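Local coordinates for protein NADP-dependent glyceraldehyde-3-phosphate dehydrogenase (Bacillus halodurans, PDB 3PRL) that probably catalyses the NADP-dependent, non-phosphorylating oxidation of glyceraldehyde 3-phosphate, as a member of the aldehyde dehydrogenase family, at residues D[284-292]-D[329-337]; D[368-376]-D[389-397]. All coordinates share one frame; numbering follows the deposited sequence.

Interaction 1 (D[284-292]-D[329-337])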
ATOM      1  N   GLY D 284      28.869  17.766  -8.423  1.00 30.38           N
ATOM      2  CA  GLY D 284      27.649  18.285  -7.814  1.00 29.74           C
ATOM      3  C   GLY D 284      27.680  19.763  -7.453  1.00 29.65           C
ATOM      4  O   GLY D 284      26.684  20.455  -7.618  1.00 28.93           O
ATOM      5  N   ALA D 285      28.820  20.256  -6.962  1.00 30.25           N
ATOM      6  CA  ALA D 285      28.907  21.655  -6.520  1.00 30.22           C
ATOM      7  C   ALA D 285      28.877  22.604  -7.698  1.00 30.40           C
ATOM      8  O   ALA D 285      28.304  23.690  -7.612  1.00 30.15           O
ATOM      9  CB  ALA D 285      30.174  21.904  -5.668  1.00 30.88           C
ATOM     10  N   PHE D 286      29.465  22.160  -8.810  1.00 30.42           N
ATOM     11  CA  PHE D 286      29.798  23.034  -9.923  1.00 30.33           C
ATOM     12  C   PHE D 286      28.956  22.815 -11.146  1.00 30.74           C
ATOM     13  O   PHE D 286      29.109  23.543 -12.133  1.00 31.40           O
ATOM     14  CB  PHE D 286      31.265  22.864 -10.291  1.00 30.05           C
ATOM     15  CG  PHE D 286      32.171  23.595  -9.393  1.00 28.37           C
ATOM     16  CD1 PHE D 286      32.195  24.977  -9.399  1.00 30.60           C
ATOM     17  CD2 PHE D 286      32.981  22.908  -8.497  1.00 30.72           C
ATOM     18  CE1 PHE D 286      33.019  25.664  -8.547  1.00 29.04           C
ATOM     19  CE2 PHE D 286      33.832  23.600  -7.636  1.00 29.19           C
ATOM     20  CZ  PHE D 286      33.853  24.978  -7.668  1.00 31.37           C
ATOM     21  N   SER D 287      28.115  21.783 -11.087  1.00 30.45           N
ATOM     22  CA  SER D 287      27.091  21.530 -12.086  1.00 30.67           C
ATOM     23  C   SER D 287      26.258  22.784 -12.261  1.00 30.55           C
ATOM     24  O   SER D 287      25.820  23.378 -11.278  1.00 30.13           O
ATOM     25  CB  SER D 287      26.206  20.363 -11.643  1.00 30.53           C
ATOM     26  OG  SER D 287      24.995  20.314 -12.381  1.00 36.50           O
ATOM     27  N   TYR D 288      26.044  23.178 -13.516  1.00 30.55           N
ATOM     28  CA  TYR D 288      25.358  24.429 -13.869  1.00 30.07           C
ATOM     29  C   TYR D 288      25.878  25.653 -13.087  1.00 29.19           C
ATOM     30  O   TYR D 288      25.112  26.529 -12.666  1.00 28.74           O
ATOM     31  CB  TYR D 288      23.829  24.257 -13.817  1.00 30.28           C
ATOM     32  CG  TYR D 288      23.009  25.434 -14.321  1.00 29.25           C
ATOM     33  CD1 TYR D 288      23.304  26.070 -15.528  1.00 30.84           C
ATOM     34  CD2 TYR D 288      21.904  25.885 -13.596  1.00 30.01           C
ATOM     35  CE1 TYR D 288      22.521  27.151 -15.989  1.00 29.82           C
ATOM     36  CE2 TYR D 288      21.131  26.945 -14.039  1.00 29.00           C
ATOM     37  CZ  TYR D 288      21.436  27.577 -15.236  1.00 30.57           C
ATOM     38  OH  TYR D 288      20.659  28.649 -15.647  1.00 29.57           O
ATOM     39  N   SER D 289      27.205  25.706 -12.937  1.00 29.21           N
ATOM     40  CA  SER D 289      27.912  26.783 -12.216  1.00 29.11           C
ATOM     41  C   SER D 289      27.409  27.077 -10.801  1.00 28.34           C
ATOM     42  O   SER D 289      27.537  28.207 -10.322  1.00 29.21           O
ATOM     43  CB  SER D 289      27.935  28.085 -13.044  1.00 29.35           C
ATOM     44  OG  SER D 289      28.750  27.961 -14.203  1.00 32.43           O
ATOM     45  N   GLY D 290      26.841  26.076 -10.128  1.00 27.19           N
ATOM     46  CA  GLY D 290      26.360  26.255  -8.746  1.00 26.06           C
ATOM     47  C   GLY D 290      24.975  26.880  -8.607  1.00 25.30           C
ATOM     48  O   GLY D 290      24.572  27.267  -7.498  1.00 25.39           O
ATOM     49  N   GLN D 291      24.245  26.987  -9.716  1.00 24.51           N
ATOM     50  CA  GLN D 291      22.891  27.557  -9.695  1.00 24.19           C
ATOM     51  C   GLN D 291      21.846  26.474  -9.526  1.00 23.91           C
ATOM     52  O   GLN D 291      20.962  26.294 -10.361  1.00 23.37           O
ATOM     53  CB  GLN D 291      22.622  28.389 -10.941  1.00 23.97           C
ATOM     54  CG  GLN D 291      23.542  29.594 -11.025  1.00 23.12           C
ATOM     55  CD  GLN D 291      23.499  30.258 -12.364  1.00 24.80           C
ATOM     56  OE1 GLN D 291      23.223  31.448 -12.459  1.00 23.77           O
ATOM     57  NE2 GLN D 291      23.767  29.499 -13.416  1.00 23.48           N
ATOM     58  N   ARG D 292      21.970  25.749  -8.417  1.00 24.84           N
ATOM     59  CA  ARG D 292      21.107  24.628  -8.113  1.00 25.24           C
ATOM     60  C   ARG D 292      20.755  24.690  -6.647  1.00 25.41           C
ATOM     61  O   ARG D 292      21.613  25.003  -5.795  1.00 25.55           O
ATOM     62  CB  ARG D 292      21.820  23.315  -8.440  1.00 25.89           C
ATOM     63  CG  ARG D 292      21.992  23.077  -9.934  1.00 27.60           C
ATOM     64  CD  ARG D 292      22.924  21.909 -10.250  1.00 26.33           C
ATOM     65  NE  ARG D 292      22.290  20.609 -10.069  1.00 27.44           N
ATOM     66  CZ  ARG D 292      22.811  19.622  -9.339  1.00 26.13           C
ATOM     67  NH1 ARG D 292      23.986  19.785  -8.728  1.00 27.77           N
ATOM     68  NH2 ARG D 292      22.167  18.470  -9.224  1.00 27.08           N
ATOM     69  N   ALA D 329      30.554  24.383 -22.122  1.00 38.28           N
ATOM     70  CA  ALA D 329      31.471  24.582 -20.993  1.00 37.76           C
ATOM     71  C   ALA D 329      30.857  24.074 -19.684  1.00 36.58           C
ATOM     72  O   ALA D 329      29.627  24.088 -19.509  1.00 36.20           O
ATOM     73  CB  ALA D 329      31.866  26.053 -20.872  1.00 38.00           C
ATOM     74  N   ASP D 330      31.711  23.601 -18.777  1.00 35.78           N
ATOM     75  CA  ASP D 330      31.261  23.139 -17.458  1.00 34.39           C
ATOM     76  C   ASP D 330      30.753  24.325 -16.636  1.00 33.69           C
ATOM     77  O   ASP D 330      29.704  24.247 -15.975  1.00 33.18           O
ATOM     78  CB  ASP D 330      32.400  22.435 -16.710  1.00 34.43           C
ATOM     79  CG  ASP D 330      32.914  21.203 -17.437  1.00 34.83           C
ATOM     80  OD1 ASP D 330      32.124  20.263 -17.662  1.00 34.32           O
ATOM     81  OD2 ASP D 330      34.122  21.168 -17.763  1.00 35.39           O
ATOM     82  N   ILE D 331      31.510  25.420 -16.712  1.00 33.47           N
ATOM     83  CA  ILE D 331      31.199  26.659 -16.037  1.00 32.83           C
ATOM     84  C   ILE D 331      30.803  27.735 -17.042  1.00 33.21           C
ATOM     85  O   ILE D 331      31.639  28.265 -17.769  1.00 33.88           O
ATOM     86  CB  ILE D 331      32.396  27.131 -15.189  1.00 33.17           C
ATOM     87  CG1 ILE D 331      33.035  25.959 -14.414  1.00 32.76           C
ATOM     88  CG2 ILE D 331      31.992  28.297 -14.284  1.00 32.67           C
ATOM     89  CD1 ILE D 331      32.147  25.314 -13.300  1.00 32.54           C
ATOM     90  N   THR D 332      29.516  28.040 -17.098  1.00 33.06           N
ATOM     91  CA  THR D 332      29.034  29.124 -17.949  1.00 33.21           C
ATOM     92  C   THR D 332      28.658  30.339 -17.097  1.00 33.10           C
ATOM     93  O   THR D 332      28.724  30.266 -15.857  1.00 32.69           O
ATOM     94  CB  THR D 332      27.863  28.679 -18.866  1.00 33.06           C
ATOM     95  OG1 THR D 332      26.865  27.980 -18.111  1.00 32.20           O
ATOM     96  CG2 THR D 332      28.379  27.778 -19.982  1.00 33.23           C
ATOM     97  N   PRO D 333      28.257  31.452 -17.750  1.00 33.38           N
ATOM     98  CA  PRO D 333      27.918  32.670 -17.020  1.00 33.40           C
ATOM     99  C   PRO D 333      26.721  32.483 -16.089  1.00 32.64           C
ATOM    100  O   PRO D 333      25.802  31.708 -16.388  1.00 31.72           O
ATOM    101  CB  PRO D 333      27.574  33.666 -18.139  1.00 33.94           C
ATOM    102  CG  PRO D 333      28.198  33.101 -19.376  1.00 33.46           C
ATOM    103  CD  PRO D 333      28.087  31.632 -19.205  1.00 33.85           C
ATOM    104  N   VAL D 334      26.753  33.171 -14.951  1.00 33.05           N
ATOM    105  CA  VAL D 334      25.640  33.137 -14.017  1.00 32.83           C
ATOM    106  C   VAL D 334      24.513  34.020 -14.540  1.00 33.24           C
ATOM    107  O   VAL D 334      24.729  34.888 -15.381  1.00 33.96           O
ATOM    108  CB  VAL D 334      26.043  33.499 -12.561  1.00 32.80           C
ATOM    109  CG1 VAL D 334      26.934  32.406 -11.967  1.00 31.96           C
ATOM    110  CG2 VAL D 334      26.721  34.861 -12.495  1.00 32.65           C
ATOM    111  N   ILE D 335      23.315  33.778 -14.030  1.00 33.07           N
ATOM    112  CA  ILE D 335      22.077  34.317 -14.594  1.00 33.69           C
ATOM    113  C   ILE D 335      22.064  35.832 -14.877  1.00 35.15           C
ATOM    114  O   ILE D 335      21.591  36.249 -15.927  1.00 35.29           O
ATOM    115  CB  ILE D 335      20.858  33.889 -13.725  1.00 32.76           C
ATOM    116  CG1 ILE D 335      19.534  33.976 -14.511  1.00 32.51           C
ATOM    117  CG2 ILE D 335      20.835  34.671 -12.420  1.00 32.69           C
ATOM    118  CD1 ILE D 335      19.501  33.131 -15.776  1.00 32.57           C
ATOM    119  N   ASP D 336      22.560  36.645 -13.944  1.00 36.65           N
ATOM    120  CA  ASP D 336      22.564  38.109 -14.139  1.00 38.28           C
ATOM    121  C   ASP D 336      23.664  38.867 -13.369  1.00 39.12           C
ATOM    122  O   ASP D 336      24.462  38.241 -12.649  1.00 38.49           O
ATOM    123  CB  ASP D 336      21.142  38.709 -13.943  1.00 38.60           C
ATOM    124  CG  ASP D 336      20.631  38.636 -12.496  1.00 40.10           C
ATOM    125  OD1 ASP D 336      21.211  37.931 -11.641  1.00 38.06           O
ATOM    126  OD2 ASP D 336      19.611  39.304 -12.216  1.00 38.33           O
ATOM    127  N   GLU D 337      23.697  40.198 -13.552  1.00 40.77           N
ATOM    128  CA  GLU D 337      24.637  41.129 -12.877  1.00 42.36           C
ATOM    129  C   GLU D 337      24.563  41.051 -11.370  1.00 41.29           C
ATOM    130  O   GLU D 337      25.583  40.927 -10.687  1.00 41.10           O
ATOM    131  CB  GLU D 337      24.335  42.601 -13.207  1.00 44.58           C
ATOM    132  CG  GLU D 337      23.614  42.917 -14.502  1.00 51.30           C
ATOM    133  CD  GLU D 337      24.561  43.048 -15.659  1.00 45.37           C
ATOM    134  OE1 GLU D 337      24.924  44.200 -16.002  1.00 52.48           O
ATOM    135  OE2 GLU D 337      24.950  41.998 -16.211  1.00 51.56           O
TER
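Gln291 turns the oxygen end of its carboxamide to the 329-337 loop, where the backbone N-H of Ile335 approaches in the carbonyl plane, with Ile335 N 2.8 Å from Gln291 OE1. The amide's nitrogen end lies over one face of the Tyr288 ring, NE2 standing 3.5 Å above the plane and offset toward the rim, and it gives a weak hydrogen bond to Tyr288 O. The Phe286 ring is met obliquely by a single methyl, Ile331 CD1, 3.9 Å from Phe286 CD1; Pro370 and Leu392 also pack against this phenylalanine. With CG opposite the carbonyl carbon (chi1 -63°) and the chain extended beyond it, Gln291 spans the distance to the loop.

Ser289 makes the second polar link. Its OG donates to Thr332 O at 2.8 Å, tilted 15° from the carbonyl plane, while Ile331 CG2 lies 3.3 Å from the same OG. The hydroxyl of Thr332 is engaged elsewhere, on Ala100 O. Beyond Ser289, the backbone of Gly290 would jam a CB against the preceding carbonyl oxygen, which calls for glycine.

Phe286, Gly290 and Gln291 fit the family's cysteine signature, in which the residue after Arg292 is the cysteine expected to be the nucleophile. Both cross-links run from a side chain to a main-chain group, so they depend on the course of the 329-337 backbone more than on its side chains. With OE1 accepting from Ile335 and NE2 directed at Tyr288 O, the Gln291 amide is restrained from flipping; Pro333 O, by contrast, is buried without a partner.

Interaction 2 (D[368-376]-D[389-397])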
ATOM      1  N   LEU D 368      32.089  33.713 -14.250  1.00 41.81           N
ATOM      2  CA  LEU D 368      32.962  33.519 -13.101  1.00 41.89           C
ATOM      3  C   LEU D 368      33.726  32.214 -13.180  1.00 41.73           C
ATOM      4  O   LEU D 368      33.144  31.160 -13.453  1.00 41.29           O
ATOM      5  CB  LEU D 368      32.167  33.542 -11.804  1.00 41.53           C
ATOM      6  CG  LEU D 368      32.073  34.869 -11.062  1.00 42.36           C
ATOM      7  CD1 LEU D 368      30.954  35.732 -11.633  1.00 41.67           C
ATOM      8  CD2 LEU D 368      31.845  34.592  -9.580  1.00 41.61           C
ATOM      9  N   SER D 369      35.033  32.296 -12.938  1.00 42.05           N
ATOM     10  CA  SER D 369      35.883  31.116 -12.789  1.00 41.94           C
ATOM     11  C   SER D 369      35.383  30.270 -11.630  1.00 40.89           C
ATOM     12  O   SER D 369      34.890  30.818 -10.646  1.00 40.87           O
ATOM     13  CB  SER D 369      37.340  31.522 -12.530  1.00 42.93           C
ATOM     14  OG  SER D 369      38.023  31.796 -13.735  1.00 41.73           O
ATOM     15  N   PRO D 370      35.482  28.932 -11.744  1.00 40.56           N
ATOM     16  CA  PRO D 370      35.108  28.182 -10.556  1.00 39.96           C
ATOM     17  C   PRO D 370      36.073  28.585  -9.441  1.00 40.42           C
ATOM     18  O   PRO D 370      37.286  28.679  -9.661  1.00 40.73           O
ATOM     19  CB  PRO D 370      35.297  26.723 -10.974  1.00 39.81           C
ATOM     20  CG  PRO D 370      36.225  26.763 -12.158  1.00 39.69           C
ATOM     21  CD  PRO D 370      35.967  28.062 -12.835  1.00 40.61           C
ATOM     22  N   THR D 371      35.522  28.864  -8.269  1.00 40.21           N
ATOM     23  CA  THR D 371      36.307  29.412  -7.189  1.00 40.89           C
ATOM     24  C   THR D 371      36.380  28.419  -6.036  1.00 40.67           C
ATOM     25  O   THR D 371      35.347  27.982  -5.512  1.00 40.25           O
ATOM     26  CB  THR D 371      35.767  30.802  -6.745  1.00 41.12           C
ATOM     27  OG1 THR D 371      35.649  31.660  -7.888  1.00 40.11           O
ATOM     28  CG2 THR D 371      36.713  31.446  -5.760  1.00 40.74           C
ATOM     29  N   LEU D 372      37.610  28.054  -5.672  1.00 41.02           N
ATOM     30  CA  LEU D 372      37.859  27.164  -4.542  1.00 40.69           C
ATOM     31  C   LEU D 372      38.524  27.906  -3.390  1.00 41.31           C
ATOM     32  O   LEU D 372      39.586  28.527  -3.558  1.00 41.76           O
ATOM     33  CB  LEU D 372      38.702  25.955  -4.958  1.00 40.82           C
ATOM     34  CG  LEU D 372      38.675  24.745  -4.013  1.00 39.01           C
ATOM     35  CD1 LEU D 372      37.273  24.142  -3.914  1.00 39.71           C
ATOM     36  CD2 LEU D 372      39.663  23.699  -4.474  1.00 41.12           C
ATOM     37  N   LEU D 373      37.887  27.828  -2.223  1.00 41.14           N
ATOM     38  CA  LEU D 373      38.406  28.438  -1.005  1.00 41.86           C
ATOM     39  C   LEU D 373      38.665  27.376   0.044  1.00 42.13           C
ATOM     40  O   LEU D 373      37.891  26.428   0.182  1.00 42.23           O
ATOM     41  CB  LEU D 373      37.420  29.471  -0.460  1.00 41.81           C
ATOM     42  CG  LEU D 373      36.878  30.538  -1.415  1.00 41.97           C
ATOM     43  CD1 LEU D 373      35.588  31.119  -0.867  1.00 41.03           C
ATOM     44  CD2 LEU D 373      37.919  31.642  -1.676  1.00 42.47           C
ATOM     45  N   ASP D 374      39.752  27.540   0.787  1.00 43.08           N
ATOM     46  CA  ASP D 374      40.116  26.601   1.846  1.00 43.59           C
ATOM     47  C   ASP D 374      40.127  27.321   3.187  1.00 43.72           C
ATOM     48  O   ASP D 374      40.031  28.548   3.234  1.00 43.79           O
ATOM     49  CB  ASP D 374      41.471  25.930   1.552  1.00 44.84           C
ATOM     50  CG  ASP D 374      41.661  24.599   2.293  1.00 45.76           C
ATOM     51  OD1 ASP D 374      40.806  24.223   3.131  1.00 44.49           O
ATOM     52  OD2 ASP D 374      42.683  23.924   2.035  1.00 45.56           O
ATOM     53  N   ASP D 375      40.213  26.542   4.266  1.00 44.00           N
ATOM     54  CA  ASP D 375      40.302  27.041   5.642  1.00 44.44           C
ATOM     55  C   ASP D 375      39.146  27.969   6.009  1.00 44.07           C
ATOM     56  O   ASP D 375      39.299  28.905   6.810  1.00 44.62           O
ATOM     57  CB  ASP D 375      41.663  27.703   5.875  1.00 45.67           C
ATOM     58  CG  ASP D 375      42.807  26.707   5.813  1.00 47.00           C
ATOM     59  OD1 ASP D 375      43.083  26.062   6.850  1.00 46.76           O
ATOM     60  OD2 ASP D 375      43.437  26.576   4.737  1.00 46.44           O
ATOM     61  N   VAL D 376      37.983  27.685   5.419  1.00 42.95           N
ATOM     62  CA  VAL D 376      36.801  28.531   5.547  1.00 42.18           C
ATOM     63  C   VAL D 376      36.233  28.430   6.953  1.00 42.44           C
ATOM     64  O   VAL D 376      36.165  27.346   7.537  1.00 42.67           O
ATOM     65  CB  VAL D 376      35.751  28.224   4.446  1.00 40.98           C
ATOM     66  CG1 VAL D 376      34.420  28.929   4.721  1.00 40.40           C
ATOM     67  CG2 VAL D 376      36.296  28.656   3.098  1.00 41.06           C
ATOM     68  N   GLY D 389      26.184  30.176  -7.245  1.00 28.02           N
ATOM     69  CA  GLY D 389      27.347  30.498  -8.080  1.00 30.10           C
ATOM     70  C   GLY D 389      28.538  29.582  -7.867  1.00 31.22           C
ATOM     71  O   GLY D 389      28.584  28.859  -6.862  1.00 31.60           O
ATOM     72  N   PRO D 390      29.512  29.608  -8.806  1.00 31.79           N
ATOM     73  CA  PRO D 390      30.567  28.599  -8.890  1.00 32.06           C
ATOM     74  C   PRO D 390      31.653  28.841  -7.849  1.00 32.46           C
ATOM     75  O   PRO D 390      32.780  29.222  -8.191  1.00 33.47           O
ATOM     76  CB  PRO D 390      31.116  28.791 -10.300  1.00 32.50           C
ATOM     77  CG  PRO D 390      30.934  30.232 -10.577  1.00 32.75           C
ATOM     78  CD  PRO D 390      29.725  30.691  -9.785  1.00 32.25           C
ATOM     79  N   VAL D 391      31.290  28.615  -6.591  1.00 31.65           N
ATOM     80  CA  VAL D 391      32.172  28.822  -5.458  1.00 32.02           C
ATOM     81  C   VAL D 391      31.941  27.678  -4.484  1.00 32.02           C
ATOM     82  O   VAL D 391      30.803  27.237  -4.295  1.00 32.26           O
ATOM     83  CB  VAL D 391      31.950  30.213  -4.792  1.00 32.22           C
ATOM     84  CG1 VAL D 391      30.638  30.264  -3.975  1.00 30.10           C
ATOM     85  CG2 VAL D 391      33.134  30.587  -3.917  1.00 31.41           C
ATOM     86  N   LEU D 392      33.015  27.171  -3.892  1.00 32.12           N
ATOM     87  CA  LEU D 392      32.908  26.013  -3.011  1.00 31.98           C
ATOM     88  C   LEU D 392      33.879  26.160  -1.852  1.00 32.41           C
ATOM     89  O   LEU D 392      35.096  26.199  -2.068  1.00 33.49           O
ATOM     90  CB  LEU D 392      33.185  24.714  -3.786  1.00 31.58           C
ATOM     91  CG  LEU D 392      33.145  23.382  -3.024  1.00 33.23           C
ATOM     92  CD1 LEU D 392      31.773  23.143  -2.412  1.00 30.64           C
ATOM     93  CD2 LEU D 392      33.554  22.221  -3.937  1.00 31.35           C
ATOM     94  N   PRO D 393      33.351  26.275  -0.629  1.00 31.84           N
ATOM     95  CA  PRO D 393      34.232  26.357   0.535  1.00 32.56           C
ATOM     96  C   PRO D 393      34.599  24.987   1.081  1.00 33.11           C
ATOM     97  O   PRO D 393      33.812  24.052   1.001  1.00 32.19           O
ATOM     98  CB  PRO D 393      33.393  27.127   1.555  1.00 32.04           C
ATOM     99  CG  PRO D 393      31.971  26.822   1.182  1.00 31.94           C
ATOM    100  CD  PRO D 393      31.953  26.607  -0.299  1.00 30.88           C
ATOM    101  N   ILE D 394      35.807  24.880   1.621  1.00 34.61           N
ATOM    102  CA  ILE D 394      36.201  23.695   2.363  1.00 35.18           C
ATOM    103  C   ILE D 394      36.339  24.087   3.838  1.00 36.28           C
ATOM    104  O   ILE D 394      36.948  25.116   4.170  1.00 37.09           O
ATOM    105  CB  ILE D 394      37.510  23.043   1.805  1.00 35.49           C
ATOM    106  CG1 ILE D 394      37.552  23.057   0.259  1.00 33.21           C
ATOM    107  CG2 ILE D 394      37.712  21.639   2.376  1.00 33.46           C
ATOM    108  CD1 ILE D 394      36.443  22.288  -0.451  1.00 34.32           C
ATOM    109  N   ILE D 395      35.735  23.289   4.712  1.00 36.41           N
ATOM    110  CA  ILE D 395      35.778  23.565   6.134  1.00 37.95           C
ATOM    111  C   ILE D 395      36.494  22.412   6.822  1.00 39.55           C
ATOM    112  O   ILE D 395      36.032  21.274   6.809  1.00 39.02           O
ATOM    113  CB  ILE D 395      34.367  23.856   6.725  1.00 37.36           C
ATOM    114  CG1 ILE D 395      33.787  25.138   6.109  1.00 37.58           C
ATOM    115  CG2 ILE D 395      34.429  23.982   8.244  1.00 38.33           C
ATOM    116  CD1 ILE D 395      32.297  25.343   6.337  1.00 36.33           C
ATOM    117  N   ARG D 396      37.662  22.713   7.375  1.00 41.73           N
ATOM    118  CA  ARG D 396      38.480  21.688   8.006  1.00 43.70           C
ATOM    119  C   ARG D 396      37.878  21.378   9.377  1.00 44.28           C
ATOM    120  O   ARG D 396      37.735  22.258  10.227  1.00 44.47           O
ATOM    121  CB  ARG D 396      39.959  22.113   8.104  1.00 45.24           C
ATOM    122  CG  ARG D 396      40.413  23.107   7.034  1.00 47.50           C
ATOM    123  CD  ARG D 396      41.855  22.871   6.600  1.00 46.37           C
ATOM    124  NE  ARG D 396      41.932  22.121   5.340  1.00 48.05           N
ATOM    125  CZ  ARG D 396      43.038  21.567   4.847  1.00 46.63           C
ATOM    126  NH1 ARG D 396      44.186  21.644   5.501  1.00 49.79           N
ATOM    127  NH2 ARG D 396      42.988  20.912   3.696  1.00 48.30           N
ATOM    128  N   VAL D 397      37.497  20.123   9.566  1.00 44.70           N
ATOM    129  CA  VAL D 397      36.785  19.701  10.770  1.00 45.15           C
ATOM    130  C   VAL D 397      37.582  18.617  11.519  1.00 46.48           C
ATOM    131  O   VAL D 397      38.487  18.012  10.948  1.00 46.99           O
ATOM    132  CB  VAL D 397      35.347  19.245  10.392  1.00 44.05           C
ATOM    133  CG1 VAL D 397      34.633  18.642  11.562  1.00 41.07           C
ATOM    134  CG2 VAL D 397      34.549  20.419   9.853  1.00 40.59           C
TER
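Thr371, Leu372 and Leu373 pair in order with Val391, Leu392 and Pro393 as parallel neighbours in the mixed sheet that also holds strand 296-302, on the far side of strand 391-397. The short strand axes run 16° apart.

Five backbone hydrogen bonds form the ladder. Thr371 N reaches Pro390 O at 2.8 Å, Leu392 N and Ile394 N take Thr371 O and Leu373 O, and Leu373 N donates almost straight to Leu392 O. The regular pairing breaks at Asp375, of positive phi, whose N-H turns back to Asp374 OD1; Val376 N takes the bond to Ile394 O instead, at 3.0 Å. A CA-H...O contact from Val391 CA to Thr371 O, 3.3 Å, reinforces the pairing.

Apolar contacts occupy both faces. Leu372 CD1 meets Ile394 CD1 at 4.0 Å, and helices 274-286 and 303-317 cover this side at Leu392 and Leu372. On the Thr371 and Leu373 side, Val376 sets CG2 against Pro393 CB at 3.6 Å. Leu368 CB packs on Pro390 CG at the start of the pair.

Charge is confined to the far end. Asp374 swings its carboxylate to Arg396 with CG anti to the backbone N (chi1 -158°). Carboxylate and guanidinium planes stand 81° apart, with OD2 over one guanidinium face; Asp374 OD1, 3.3 Å from Arg396 NE, also lies well out of that plane, so the salt bridge rests on charge alone. Arg396 NH1 also forms a salt bridge with Asp307. A leucine in place of Arg396 would probably leave both Asp374 and Asp307 without their positive mate. Asp375 OD1 adds a flanking contact, lying 3.4 Å from Arg396 CD.

Overall arrangement
Interaction 1 and interaction 2 follow one another along the chain, yet their centres lie only 14 Å apart and they touch directly. Phe286 is one joint: its CE1 lies 3.5 Å from Pro370 CB, at the head of the strand pair. Nearby, Ser289 O comes within 3.4 Å of Pro390 CD, and Ile331 CG2 packs on Leu368 O at 3.2 Å. The loop end of interaction 1 borders the cofactor site: the side chain of Ile335 is about 3 Å from that of Phe162, an NADP(+)-binding residue, whereas that of Pro390 is about 11 Å from it. Interaction 2 thus stands farther back from this residue than the 329-337 loop. NADP(+) is not bound to this chain in the model.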